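Local atomic coordinates of 9.5 kDa culture filtrate antigen cfp10A (Mycobacterium tuberculosis, PDB entry 3DWG), a protein that probably serves, in its thiocarboxylated form, as the sulfur donor for CysM-dependent cysteine biosynthesis. Residues D34-A37 / N38-I42. Sequence-based numbering, arbitrary orientation.
Sequences DLEA and NYSGI
Glu36 and Gly41 join the last turn of helix 28-38 to the type II beta turn Tyr39-Ile42, which leads into helix 42-46 of this ubiquitin-like, ThiS-family fold. Among the backbone bonds, Asn38 N to Asp34 O (3.1 Å) is the last i to i+4 bond of good geometry; Tyr39 N makes only weak bonds, to Leu35 O (i+4) and Glu36 O (i+3), consistent with Tyr39 being the first residue to leave helical phi/psi. The turn is closed by Ile42 N to Tyr39 O at 3.1 Å, and Gly41, its third residue, has the positive phi that a type II turn expects there.

Leu35 and Ile42, both buried, pack through CB and CG2 at 3.9 Å, while Leu35 CD2 lies 4.0 Å from Tyr39 CD1; Leu35 and Tyr39 both also touch Val21 of strand 20-23, tying the helix end to the sheet.

Asp34 and Asn38 have nearly perpendicular carboxylate and amide planes and are bridged by two waters, each donating to one carboxylate oxygen and accepting from ND2. Asp34 OD2 also accepts a hydrogen bond from Ser24 N.

The Glu36 chain bends at chi2 (67°), bringing its carboxylate back to the turn. OE1 bonds Ser43 OG, and OE2 accepts an almost straight hydrogen bond from Gly41 N (2.9 Å, N-H...O angle 178°) on its syn side, 30° out of the carboxylate plane.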
ATOM      1  N   ASP C  34     -28.030   0.475 -34.638  1.00 22.81           N
ATOM      2  CA  ASP C  34     -27.136   0.128 -35.731  1.00 21.96           C
ATOM      3  C   ASP C  34     -26.572  -1.263 -35.470  1.00 23.74           C
ATOM      4  O   ASP C  34     -26.536  -2.106 -36.372  1.00 24.14           O
ATOM      5  CB  ASP C  34     -25.997   1.144 -35.865  1.00 24.01           C
ATOM      6  CG  ASP C  34     -25.196   0.928 -37.111  1.00 25.28           C
ATOM      7  OD1 ASP C  34     -25.780   1.064 -38.236  1.00 30.08           O
ATOM      8  OD2 ASP C  34     -23.996   0.604 -37.046  1.00 27.96           O
ATOM      9  N   LEU C  35     -26.222  -1.534 -34.211  1.00 22.90           N
ATOM     10  CA  LEU C  35     -25.698  -2.872 -33.866  1.00 22.39           C
ATOM     11  C   LEU C  35     -26.740  -3.932 -34.171  1.00 23.16           C
ATOM     12  O   LEU C  35     -26.434  -4.983 -34.739  1.00 23.66           O
ATOM     13  CB  LEU C  35     -25.324  -2.949 -32.360  1.00 21.15           C
ATOM     14  CG  LEU C  35     -23.991  -2.259 -32.010  1.00 20.61           C
ATOM     15  CD1 LEU C  35     -23.863  -2.191 -30.515  1.00 21.06           C
ATOM     16  CD2 LEU C  35     -22.800  -3.008 -32.626  1.00 22.94           C
ATOM     17  N   GLU C  36     -27.980  -3.679 -33.751  1.00 24.12           N
ATOM     18  CA  GLU C  36     -29.084  -4.577 -34.069  1.00 25.76           C
ATOM     19  C   GLU C  36     -29.283  -4.794 -35.581  1.00 26.97           C
ATOM     20  O   GLU C  36     -29.526  -5.944 -36.031  1.00 26.08           O
ATOM     21  CB  GLU C  36     -30.388  -4.068 -33.454  1.00 26.26           C
ATOM     22  CG  GLU C  36     -31.587  -4.987 -33.692  1.00 27.95           C
ATOM     23  CD  GLU C  36     -31.500  -6.333 -32.988  1.00 30.78           C
ATOM     24  OE1 GLU C  36     -30.888  -6.443 -31.896  1.00 31.17           O
ATOM     25  OE2 GLU C  36     -32.063  -7.299 -33.536  1.00 34.55           O
ATOM     26  N   ALA C  37     -29.131  -3.730 -36.363  1.00 25.89           N
ATOM     27  CA  ALA C  37     -29.262  -3.853 -37.856  1.00 27.91           C
ATOM     28  C   ALA C  37     -28.236  -4.835 -38.400  1.00 28.49           C
ATOM     29  O   ALA C  37     -28.514  -5.553 -39.351  1.00 28.97           O
ATOM     30  CB  ALA C  37     -29.132  -2.489 -38.565  1.00 26.48           C
ATOM     31  N   ASN C  38     -27.022  -4.837 -37.830  1.00 28.34           N
ATOM     32  CA  ASN C  38     -25.953  -5.685 -38.366  1.00 28.23           C
ATOM     33  C   ASN C  38     -25.820  -7.040 -37.661  1.00 29.07           C
ATOM     34  O   ASN C  38     -25.296  -7.988 -38.256  1.00 29.92           O
ATOM     35  CB  ASN C  38     -24.605  -4.956 -38.375  1.00 28.80           C
ATOM     36  CG  ASN C  38     -24.588  -3.797 -39.336  1.00 32.49           C
ATOM     37  OD1 ASN C  38     -24.792  -3.986 -40.543  1.00 36.45           O
ATOM     38  ND2 ASN C  38     -24.364  -2.583 -38.825  1.00 32.29           N
ATOM     39  N   TYR C  39     -26.329  -7.114 -36.423  1.00 27.87           N
ATOM     40  CA  TYR C  39     -26.090  -8.249 -35.496  1.00 28.11           C
ATOM     41  C   TYR C  39     -27.370  -8.604 -34.754  1.00 29.42           C
ATOM     42  O   TYR C  39     -27.551  -8.338 -33.544  1.00 28.18           O
ATOM     43  CB  TYR C  39     -24.918  -7.949 -34.522  1.00 28.27           C
ATOM     44  CG  TYR C  39     -23.668  -7.434 -35.216  1.00 24.82           C
ATOM     45  CD1 TYR C  39     -23.301  -6.105 -35.146  1.00 24.38           C
ATOM     46  CD2 TYR C  39     -22.865  -8.296 -36.013  1.00 25.77           C
ATOM     47  CE1 TYR C  39     -22.174  -5.605 -35.802  1.00 24.92           C
ATOM     48  CE2 TYR C  39     -21.752  -7.823 -36.651  1.00 26.07           C
ATOM     49  CZ  TYR C  39     -21.394  -6.497 -36.565  1.00 26.88           C
ATOM     50  OH  TYR C  39     -20.276  -6.039 -37.210  1.00 28.86           O
ATOM     51  N   SER C  40     -28.285  -9.211 -35.503  1.00 30.35           N
ATOM     52  CA  SER C  40     -29.616  -9.511 -35.035  1.00 32.73           C
ATOM     53  C   SER C  40     -29.615 -10.137 -33.656  1.00 32.61           C
ATOM     54  O   SER C  40     -28.827 -11.041 -33.393  1.00 33.97           O
ATOM     55  CB  SER C  40     -30.263 -10.479 -36.050  1.00 33.17           C
ATOM     56  OG  SER C  40     -31.651 -10.615 -35.821  1.00 38.60           O
ATOM     57  N   GLY C  41     -30.487  -9.640 -32.778  1.00 31.86           N
ATOM     58  CA  GLY C  41     -30.715 -10.223 -31.457  1.00 30.16           C
ATOM     59  C   GLY C  41     -29.876  -9.564 -30.371  1.00 30.43           C
ATOM     60  O   GLY C  41     -30.085  -9.826 -29.177  1.00 30.85           O
ATOM     61  N   ILE C  42     -28.926  -8.720 -30.769  1.00 28.74           N
ATOM     62  CA  ILE C  42     -27.974  -8.197 -29.777  1.00 28.14           C
ATOM     63  C   ILE C  42     -28.693  -7.204 -28.869  1.00 26.81           C
ATOM     64  O   ILE C  42     -28.494  -7.236 -27.684  1.00 26.80           O
ATOM     65  CB  ILE C  42     -26.638  -7.644 -30.391  1.00 27.35           C
ATOM     66  CG1 ILE C  42     -25.540  -7.553 -29.310  1.00 29.63           C
ATOM     67  CG2 ILE C  42     -26.818  -6.294 -31.166  1.00 28.66           C
ATOM     68  CD1 ILE C  42     -24.164  -7.224 -29.832  1.00 28.82           C
TER
HETATM   69  O   HOH W   1     -23.006  -2.003 -36.301  1.00 28.38           O
HETATM   70  O   HOH W   2     -24.961  -0.526 -40.697  1.00 50.31           O
HETATM   71  O   HOH W   3     -31.732  -7.384 -37.063  1.00 43.26           O